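Local coordinates for Non-reducing end beta-L-arabinofuranosidase (Bacteroides thetaiotaomicron, PDB 5MQO), which probably hydrolyses glycosidic linkages in complex plant pectin as a family GH127 glycoside hydrolase of a gut bacterium, at residues N266-V274 and Q282-Q290; L122-I130 and H204-L213. All coordinates share one frame; numbering follows the deposited sequence.

Contact 1 (N266-V274 and Q282-Q290); sequences NLIDIRGMV and QDRIPFRDQ
Gln282 O is gripped by two side chains: Arg271 NH1 lies 2.7 Å from Gln282 O in a weak, bent hydrogen bond, and Gln290 NE2 reaches it at 3.0 Å from above the carbonyl plane. The carbonyl sits at the edge of the Arg271 guanidinium, whose NH1 also bonds Asn281 O and whose NH2 bonds Tyr245 OH, so the group is tied at one amino nitrogen to two loop carbonyls and at the other to a hydroxyl of helix 243-255. A type II turn from Ile270 to Met273 leads the chain out of helix 258-270, and its Gly272, at positive phi, lets the backbones close to 4.2 Å between Gly272 CA and Pro286 CA. Pro286 CA gives a CH...O contact to Arg271 O (3.3 Å). At the far end Arg288, extended from CG to NE, forms a salt bridge with Asp269, Arg288 NH1 lying 2.8 Å from Asp269 OD1 on the anti side, out of the carboxylate plane. Arg288 NH2 also pairs with Glu316, and with an alanine replacing this arginine both carboxylates would probably lose their shared cation. The loop thus folds back on helix 258-270, with Ile268 and Phe287 side by side against helix 297-314 and Phe287 also touching helix 317-333.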
loop_
_atom_site.group_PDB
_atom_site.type_symbol
_atom_site.label_atom_id
_atom_site.label_comp_id
_atom_site.label_asym_id
_atom_site.label_seq_id
_atom_site.Cartn_x
_atom_site.Cartn_y
_atom_site.Cartn_z
ATOM N N ASN A 266 -11.263 18.905 14.552
ATOM C CA ASN A 266 -10.379 19.587 15.511
ATOM C C ASN A 266 -8.932 19.103 15.446
ATOM O O ASN A 266 -8.003 19.910 15.462
ATOM C CB ASN A 266 -10.911 19.484 16.952
ATOM C CG ASN A 266 -12.174 20.304 17.160
ATOM O OD1 ASN A 266 -12.300 21.419 16.640
ATOM N ND2 ASN A 266 -13.126 19.749 17.897
ATOM N N LEU A 267 -8.756 17.796 15.333
ATOM C CA LEU A 267 -7.441 17.211 15.196
ATOM C C LEU A 267 -6.623 17.789 14.027
ATOM O O LEU A 267 -5.408 17.929 14.144
ATOM C CB LEU A 267 -7.553 15.685 15.133
ATOM C CG LEU A 267 -7.954 15.085 16.502
ATOM C CD1 LEU A 267 -8.563 13.705 16.362
ATOM C CD2 LEU A 267 -6.771 15.018 17.458
ATOM N N ILE A 268 -7.289 18.155 12.927
ATOM C CA ILE A 268 -6.642 18.835 11.769
ATOM C C ILE A 268 -6.370 20.320 12.089
ATOM O O ILE A 268 -5.238 20.862 11.898
ATOM C CB ILE A 268 -7.521 18.725 10.496
ATOM C CG1 ILE A 268 -7.646 17.269 10.046
ATOM C CG2 ILE A 268 -6.908 19.521 9.366
ATOM C CD1 ILE A 268 -8.678 17.020 8.961
ATOM N N ASP A 269 -7.418 20.978 12.576
ATOM C CA ASP A 269 -7.336 22.388 12.944
ATOM C C ASP A 269 -6.238 22.721 13.960
ATOM O O ASP A 269 -5.688 23.802 13.907
ATOM C CB ASP A 269 -8.700 22.887 13.460
ATOM C CG ASP A 269 -9.731 23.031 12.349
ATOM O OD1 ASP A 269 -9.419 22.773 11.159
ATOM O OD2 ASP A 269 -10.853 23.421 12.684
ATOM N N ILE A 270 -5.960 21.809 14.884
ATOM C CA ILE A 270 -4.936 22.008 15.884
ATOM C C ILE A 270 -3.524 21.992 15.289
ATOM O O ILE A 270 -2.685 22.754 15.720
ATOM C CB ILE A 270 -5.064 20.978 17.019
ATOM C CG1 ILE A 270 -6.026 21.507 18.072
ATOM C CG2 ILE A 270 -3.717 20.691 17.696
ATOM C CD1 ILE A 270 -6.403 20.478 19.132
ATOM N N ARG A 271 -3.244 21.122 14.324
ATOM C CA ARG A 271 -1.891 21.014 13.820
ATOM C C ARG A 271 -1.321 22.377 13.629
ATOM O O ARG A 271 -1.890 23.182 12.907
ATOM C CB ARG A 271 -1.823 20.359 12.459
ATOM C CG ARG A 271 -2.160 18.925 12.501
ATOM C CD ARG A 271 -1.612 18.165 11.327
ATOM N NE ARG A 271 -1.329 16.848 11.865
ATOM C CZ ARG A 271 -0.135 16.420 12.229
ATOM N NH1 ARG A 271 0.950 17.154 12.027
ATOM N NH2 ARG A 271 -0.021 15.208 12.751
ATOM N N GLY A 272 -0.179 22.622 14.256
ATOM C CA GLY A 272 0.558 23.853 14.058
ATOM C C GLY A 272 0.046 25.033 14.834
ATOM O O GLY A 272 0.417 26.139 14.531
ATOM N N MET A 273 -0.791 24.799 15.841
ATOM C CA MET A 273 -1.256 25.843 16.739
ATOM C C MET A 273 -0.555 25.570 18.080
ATOM O O MET A 273 -1.158 25.517 19.144
ATOM C CB MET A 273 -2.788 25.817 16.825
ATOM C CG MET A 273 -3.518 25.831 15.476
ATOM S SD MET A 273 -3.332 27.294 14.403
ATOM C CE MET A 273 -4.574 28.396 15.073
ATOM N N VAL A 274 0.757 25.403 17.998
ATOM C CA VAL A 274 1.564 24.980 19.130
ATOM C C VAL A 274 2.934 25.595 18.935
ATOM O O VAL A 274 3.344 25.878 17.816
ATOM C CB VAL A 274 1.593 23.421 19.250
ATOM C CG1 VAL A 274 2.884 22.867 19.874
ATOM C CG2 VAL A 274 0.367 22.928 20.031
ATOM N N GLN A 282 5.086 16.977 10.787
ATOM C CA GLN A 282 4.200 17.770 9.919
ATOM C C GLN A 282 3.352 18.799 10.714
ATOM O O GLN A 282 2.151 18.956 10.443
ATOM C CB GLN A 282 3.264 16.860 9.110
ATOM C CG GLN A 282 3.909 15.754 8.301
ATOM C CD GLN A 282 4.569 14.654 9.124
ATOM O OE1 GLN A 282 4.015 14.180 10.119
ATOM N NE2 GLN A 282 5.777 14.253 8.717
ATOM N N ASP A 283 3.951 19.464 11.711
ATOM C CA ASP A 283 3.193 20.388 12.556
ATOM C C ASP A 283 3.957 21.665 12.935
ATOM O O ASP A 283 3.653 22.263 13.974
ATOM C CB ASP A 283 2.555 19.654 13.793
ATOM C CG ASP A 283 3.554 19.316 14.939
ATOM O OD1 ASP A 283 4.791 19.468 14.782
ATOM O OD2 ASP A 283 3.080 18.869 16.028
ATOM N N ARG A 284 4.927 22.079 12.101
ATOM C CA ARG A 284 5.627 23.363 12.276
ATOM C C ARG A 284 4.647 24.491 11.960
ATOM O O ARG A 284 4.582 25.491 12.681
ATOM C CB ARG A 284 6.874 23.497 11.376
ATOM C CG ARG A 284 7.775 24.684 11.734
ATOM C CD ARG A 284 8.516 25.305 10.550
ATOM N NE ARG A 284 9.662 24.507 10.080
ATOM C CZ ARG A 284 10.949 24.687 10.418
ATOM N NH1 ARG A 284 11.310 25.634 11.254
ATOM N NH2 ARG A 284 11.903 23.897 9.911
ATOM N N ILE A 285 3.880 24.288 10.896
ATOM C CA ILE A 285 2.885 25.237 10.390
ATOM C C ILE A 285 1.527 24.539 10.327
ATOM O O ILE A 285 1.467 23.315 10.306
ATOM C CB ILE A 285 3.309 25.796 8.999
ATOM C CG1 ILE A 285 3.158 24.735 7.866
ATOM C CG2 ILE A 285 4.744 26.325 9.076
ATOM C CD1 ILE A 285 3.823 25.082 6.546
ATOM N N PRO A 286 0.427 25.305 10.306
ATOM C CA PRO A 286 -0.894 24.681 10.163
ATOM C C PRO A 286 -1.063 23.804 8.933
ATOM O O PRO A 286 -0.349 23.965 7.968
ATOM C CB PRO A 286 -1.817 25.892 10.067
ATOM C CG PRO A 286 -1.133 26.881 10.935
ATOM C CD PRO A 286 0.299 26.743 10.576
ATOM N N PHE A 287 -2.016 22.888 8.958
ATOM C CA PHE A 287 -2.195 22.005 7.818
ATOM C C PHE A 287 -2.558 22.755 6.553
ATOM O O PHE A 287 -2.100 22.392 5.477
ATOM C CB PHE A 287 -3.191 20.879 8.057
ATOM C CG PHE A 287 -3.317 19.987 6.872
ATOM C CD1 PHE A 287 -2.279 19.124 6.537
ATOM C CD2 PHE A 287 -4.412 20.085 6.010
ATOM C CE1 PHE A 287 -2.367 18.315 5.392
ATOM C CE2 PHE A 287 -4.494 19.313 4.855
ATOM C CZ PHE A 287 -3.485 18.424 4.545
ATOM N N ARG A 288 -3.332 23.823 6.671
ATOM C CA ARG A 288 -3.842 24.500 5.470
ATOM C C ARG A 288 -2.777 25.296 4.736
ATOM O O ARG A 288 -2.983 25.659 3.588
ATOM C CB ARG A 288 -5.066 25.341 5.814
ATOM C CG ARG A 288 -6.201 24.469 6.323
ATOM C CD ARG A 288 -7.489 25.236 6.612
ATOM N NE ARG A 288 -8.608 24.324 6.846
ATOM C CZ ARG A 288 -8.771 23.572 7.943
ATOM N NH1 ARG A 288 -7.897 23.589 8.971
ATOM N NH2 ARG A 288 -9.830 22.772 8.021
ATOM N N ASP A 289 -1.635 25.525 5.388
ATOM C CA ASP A 289 -0.454 26.158 4.764
ATOM C C ASP A 289 0.479 25.163 4.091
ATOM O O ASP A 289 1.373 25.580 3.394
ATOM C CB ASP A 289 0.350 26.978 5.794
ATOM C CG ASP A 289 -0.479 28.082 6.447
ATOM O OD1 ASP A 289 -1.055 28.916 5.714
ATOM O OD2 ASP A 289 -0.555 28.117 7.697
ATOM N N GLN A 290 0.280 23.866 4.300
ATOM C CA GLN A 290 1.150 22.823 3.758
ATOM C C GLN A 290 0.735 22.453 2.370
ATOM O O GLN A 290 -0.383 21.971 2.183
ATOM C CB GLN A 290 1.083 21.560 4.609
ATOM C CG GLN A 290 1.704 21.715 5.990
ATOM C CD GLN A 290 1.555 20.461 6.843
ATOM O OE1 GLN A 290 1.701 19.324 6.367
ATOM N NE2 GLN A 290 1.296 20.671 8.122
#

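Contact 2 (L122-I130 and H204-L213); sequences LDKLMDNFI and HHRATGKTTL
The CD1 methyl of Ile130 lies over one face of the His204 ring, joining helix 120-136 to the turn between helices 192-208 and 212-230 in the helical (alpha/alpha)6 barrel expected of the GH127 catalytic domain. The segments 122-130 and 204-208 run roughly antiparallel, at 147°, with axes 12.6 Å apart, so side chains bridge the gap. Ile130 CD1 stands 3.6 Å from the centroid of the His204 imidazole, in a CH-pi contact displaced toward the NE2 side. Thr208 OG1 lies over the opposite face, while Met126 SD approaches the ring edge in its plane, 3.9 Å from His204 CD2. The ring is therefore bracketed on both faces and at this edge, which should restrict its rotation. The imidazole projects across toward Ile130 because its CG is anti to the backbone N (chi1 177°). Met126 turns its terminal CE toward Thr208 CG2, tip to tip, and its side chain also touches Val110 and Ala111 of helix 102-117. Ile130 divides its branches: CG2 packs on Thr212, and CG1 crosses Leu213 obliquely, touching its CB. Beside this cluster, Lys210 stretches its extended chain from the loop to a pair of acids one helical turn apart. Its NZ forms salt bridges with both in a single network, lying 3.1 Å from Asp123 OD1, met on the syn side but out of the carboxylate plane, and 2.9 Å from Asp127 OD2. The cation probably offsets the repulsion between the two carboxylates. Thr208 also shapes the corner: its OG1 donates to His204 O and accepts from Lys210 N, at 3.0 Å between Thr208 OG1 and Lys210 N, in an ST turn.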
loop_
_atom_site.group_PDB
_atom_site.type_symbol
_atom_site.label_atom_id
_atom_site.label_comp_id
_atom_site.label_asym_id
_atom_site.label_seq_id
_atom_site.Cartn_x
_atom_site.Cartn_y
_atom_site.Cartn_z
ATOM N N LEU A 122 -11.658 -19.612 13.605
ATOM C CA LEU A 122 -11.285 -18.199 13.785
ATOM C C LEU A 122 -12.330 -17.449 14.622
ATOM O O LEU A 122 -11.949 -16.632 15.473
ATOM C CB LEU A 122 -11.058 -17.484 12.439
ATOM C CG LEU A 122 -9.854 -17.923 11.587
ATOM C CD1 LEU A 122 -9.689 -16.993 10.386
ATOM C CD2 LEU A 122 -8.555 -18.009 12.382
ATOM N N ASP A 123 -13.621 -17.729 14.398
ATOM C CA ASP A 123 -14.686 -16.998 15.083
ATOM C C ASP A 123 -14.592 -17.202 16.583
ATOM O O ASP A 123 -14.815 -16.269 17.350
ATOM C CB ASP A 123 -16.071 -17.414 14.590
ATOM C CG ASP A 123 -17.164 -16.451 15.008
ATOM O OD1 ASP A 123 -16.888 -15.280 15.326
ATOM O OD2 ASP A 123 -18.329 -16.862 15.016
ATOM N N LYS A 124 -14.223 -18.416 16.984
ATOM C CA LYS A 124 -14.018 -18.766 18.397
ATOM C C LYS A 124 -12.748 -18.135 18.984
ATOM O O LYS A 124 -12.785 -17.512 20.061
ATOM C CB LYS A 124 -14.018 -20.293 18.564
ATOM C CG LYS A 124 -15.406 -20.877 18.301
ATOM C CD LYS A 124 -15.416 -22.316 17.793
ATOM C CE LYS A 124 -16.781 -22.658 17.190
ATOM N NZ LYS A 124 -17.135 -24.106 17.255
ATOM N N LEU A 125 -11.639 -18.293 18.266
ATOM C CA LEU A 125 -10.388 -17.592 18.572
ATOM C C LEU A 125 -10.563 -16.068 18.709
ATOM O O LEU A 125 -9.864 -15.429 19.498
ATOM C CB LEU A 125 -9.361 -17.907 17.492
ATOM C CG LEU A 125 -8.041 -17.138 17.455
ATOM C CD1 LEU A 125 -7.251 -17.249 18.751
ATOM C CD2 LEU A 125 -7.226 -17.661 16.276
ATOM N N MET A 126 -11.488 -15.491 17.945
ATOM C CA MET A 126 -11.837 -14.069 18.102
ATOM C C MET A 126 -12.640 -13.791 19.382
ATOM O O MET A 126 -12.286 -12.904 20.170
ATOM C CB MET A 126 -12.570 -13.546 16.853
ATOM C CG MET A 126 -11.619 -13.378 15.665
ATOM S SD MET A 126 -12.245 -12.452 14.260
ATOM C CE MET A 126 -13.429 -13.608 13.567
ATOM N N ASP A 127 -13.708 -14.562 19.583
ATOM C CA ASP A 127 -14.534 -14.471 20.796
ATOM C C ASP A 127 -13.740 -14.594 22.084
ATOM O O ASP A 127 -14.101 -13.963 23.080
ATOM C CB ASP A 127 -15.635 -15.536 20.800
ATOM C CG ASP A 127 -16.828 -15.169 19.926
ATOM O OD1 ASP A 127 -16.948 -14.010 19.448
ATOM O OD2 ASP A 127 -17.672 -16.059 19.740
ATOM N N ASN A 128 -12.676 -15.394 22.071
ATOM C CA ASN A 128 -11.750 -15.442 23.215
ATOM C C ASN A 128 -10.871 -14.196 23.354
ATOM O O ASN A 128 -10.655 -13.711 24.459
ATOM C CB ASN A 128 -10.888 -16.710 23.195
ATOM C CG ASN A 128 -11.633 -17.909 23.747
ATOM O OD1 ASN A 128 -12.261 -17.816 24.812
ATOM N ND2 ASN A 128 -11.587 -19.034 23.028
ATOM N N PHE A 129 -10.354 -13.683 22.246
ATOM C CA PHE A 129 -9.564 -12.453 22.292
ATOM C C PHE A 129 -10.411 -11.304 22.835
ATOM O O PHE A 129 -9.987 -10.576 23.733
ATOM C CB PHE A 129 -9.025 -12.101 20.906
ATOM C CG PHE A 129 -8.143 -10.894 20.906
ATOM C CD1 PHE A 129 -6.807 -11.001 21.270
ATOM C CD2 PHE A 129 -8.647 -9.644 20.571
ATOM C CE1 PHE A 129 -5.986 -9.883 21.287
ATOM C CE2 PHE A 129 -7.830 -8.527 20.592
ATOM C CZ PHE A 129 -6.500 -8.644 20.953
ATOM N N ILE A 130 -11.617 -11.194 22.288
ATOM C CA ILE A 130 -12.594 -10.173 22.665
ATOM C C ILE A 130 -13.011 -10.261 24.155
ATOM O O ILE A 130 -13.065 -9.237 24.845
ATOM C CB ILE A 130 -13.829 -10.266 21.742
ATOM C CG1 ILE A 130 -13.438 -9.898 20.309
ATOM C CG2 ILE A 130 -14.959 -9.371 22.220
ATOM C CD1 ILE A 130 -14.374 -10.453 19.255
ATOM N N HIS A 204 -14.215 -6.088 12.950
ATOM C CA HIS A 204 -14.834 -7.267 13.502
ATOM C C HIS A 204 -16.356 -7.237 13.319
ATOM O O HIS A 204 -16.949 -8.233 12.917
ATOM C CB HIS A 204 -14.498 -7.437 14.975
ATOM C CG HIS A 204 -15.173 -8.614 15.591
ATOM N ND1 HIS A 204 -16.344 -8.506 16.312
ATOM C CD2 HIS A 204 -14.876 -9.930 15.538
ATOM C CE1 HIS A 204 -16.725 -9.710 16.699
ATOM N NE2 HIS A 204 -15.851 -10.591 16.245
ATOM N N HIS A 205 -16.963 -6.091 13.617
ATOM C CA HIS A 205 -18.411 -5.866 13.441
ATOM C C HIS A 205 -18.868 -6.147 12.024
ATOM O O HIS A 205 -19.847 -6.835 11.797
ATOM C CB HIS A 205 -18.757 -4.424 13.787
ATOM C CG HIS A 205 -20.213 -4.096 13.667
ATOM N ND1 HIS A 205 -21.204 -4.875 14.229
ATOM C CD2 HIS A 205 -20.844 -3.043 13.093
ATOM C CE1 HIS A 205 -22.383 -4.328 13.987
ATOM N NE2 HIS A 205 -22.194 -3.215 13.304
ATOM N N ARG A 206 -18.125 -5.610 11.075
ATOM C CA ARG A 206 -18.439 -5.725 9.669
ATOM C C ARG A 206 -18.327 -7.155 9.133
ATOM O O ARG A 206 -19.044 -7.511 8.209
ATOM C CB ARG A 206 -17.559 -4.741 8.889
ATOM C CG ARG A 206 -17.952 -3.288 9.192
ATOM C CD ARG A 206 -17.201 -2.261 8.356
ATOM N NE ARG A 206 -17.644 -0.896 8.662
ATOM C CZ ARG A 206 -16.958 0.223 8.413
ATOM N NH1 ARG A 206 -15.756 0.194 7.848
ATOM N NH2 ARG A 206 -17.474 1.392 8.751
ATOM N N ALA A 207 -17.450 -7.964 9.731
ATOM C CA ALA A 207 -17.175 -9.324 9.287
ATOM C C ALA A 207 -18.084 -10.372 9.902
ATOM O O ALA A 207 -18.456 -11.311 9.205
ATOM C CB ALA A 207 -15.731 -9.684 9.592
ATOM N N THR A 208 -18.379 -10.239 11.199
ATOM C CA THR A 208 -19.112 -11.238 11.980
ATOM C C THR A 208 -20.578 -10.876 12.250
ATOM O O THR A 208 -21.393 -11.744 12.567
ATOM C CB THR A 208 -18.454 -11.470 13.367
ATOM O OG1 THR A 208 -18.646 -10.332 14.239
ATOM C CG2 THR A 208 -16.953 -11.767 13.223
ATOM N N GLY A 209 -20.912 -9.593 12.178
ATOM C CA GLY A 209 -22.225 -9.121 12.600
ATOM C C GLY A 209 -22.285 -8.769 14.072
ATOM O O GLY A 209 -23.152 -8.008 14.477
ATOM N N LYS A 210 -21.346 -9.279 14.867
ATOM C CA LYS A 210 -21.428 -9.189 16.315
ATOM C C LYS A 210 -21.005 -7.817 16.843
ATOM O O LYS A 210 -20.049 -7.184 16.341
ATOM C CB LYS A 210 -20.548 -10.257 16.974
ATOM C CG LYS A 210 -20.854 -11.688 16.566
ATOM C CD LYS A 210 -20.153 -12.669 17.498
ATOM C CE LYS A 210 -20.172 -14.089 16.950
ATOM N NZ LYS A 210 -19.091 -14.933 17.535
ATOM N N THR A 211 -21.698 -7.414 17.908
ATOM C CA THR A 211 -21.477 -6.147 18.590
ATOM C C THR A 211 -20.507 -6.250 19.807
ATOM O O THR A 211 -20.259 -5.273 20.517
ATOM C CB THR A 211 -22.840 -5.577 19.015
ATOM O OG1 THR A 211 -22.697 -4.177 19.270
ATOM C CG2 THR A 211 -23.424 -6.296 20.281
ATOM N N THR A 212 -19.951 -7.437 20.024
ATOM C CA THR A 212 -19.131 -7.719 21.197
ATOM C C THR A 212 -17.854 -6.832 21.278
ATOM O O THR A 212 -17.636 -6.162 22.290
ATOM C CB THR A 212 -18.887 -9.267 21.340
ATOM O OG1 THR A 212 -18.351 -9.573 22.630
ATOM C CG2 THR A 212 -17.983 -9.873 20.251
ATOM N N LEU A 213 -17.054 -6.777 20.209
ATOM C CA LEU A 213 -15.849 -5.937 20.216
ATOM C C LEU A 213 -16.187 -4.500 19.857
ATOM O O LEU A 213 -15.565 -3.568 20.376
ATOM C CB LEU A 213 -14.767 -6.454 19.254
ATOM C CG LEU A 213 -13.422 -5.695 19.348
ATOM C CD1 LEU A 213 -12.842 -5.728 20.751
ATOM C CD2 LEU A 213 -12.397 -6.204 18.350
#

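Both contacts belong to the GH127 catalytic domain and to its helical part, yet they are separate: their centres lie 37 Å apart and their nearest atoms about 17 Å. They follow one another along the chain, contact 2 closing at residue 213 before contact 1 opens at 266, with helix 243-255 lying wholly between them. Contact 2 is long-range, bringing helix 120-136 against the junction of helices 192-208 and 212-230, whereas contact 1 is local, folding the loop after helix 258-270 back on that helix's end. They share no helix, and so involve different helices at two separate places in one helical domain, probably an (alpha/alpha)6 barrel.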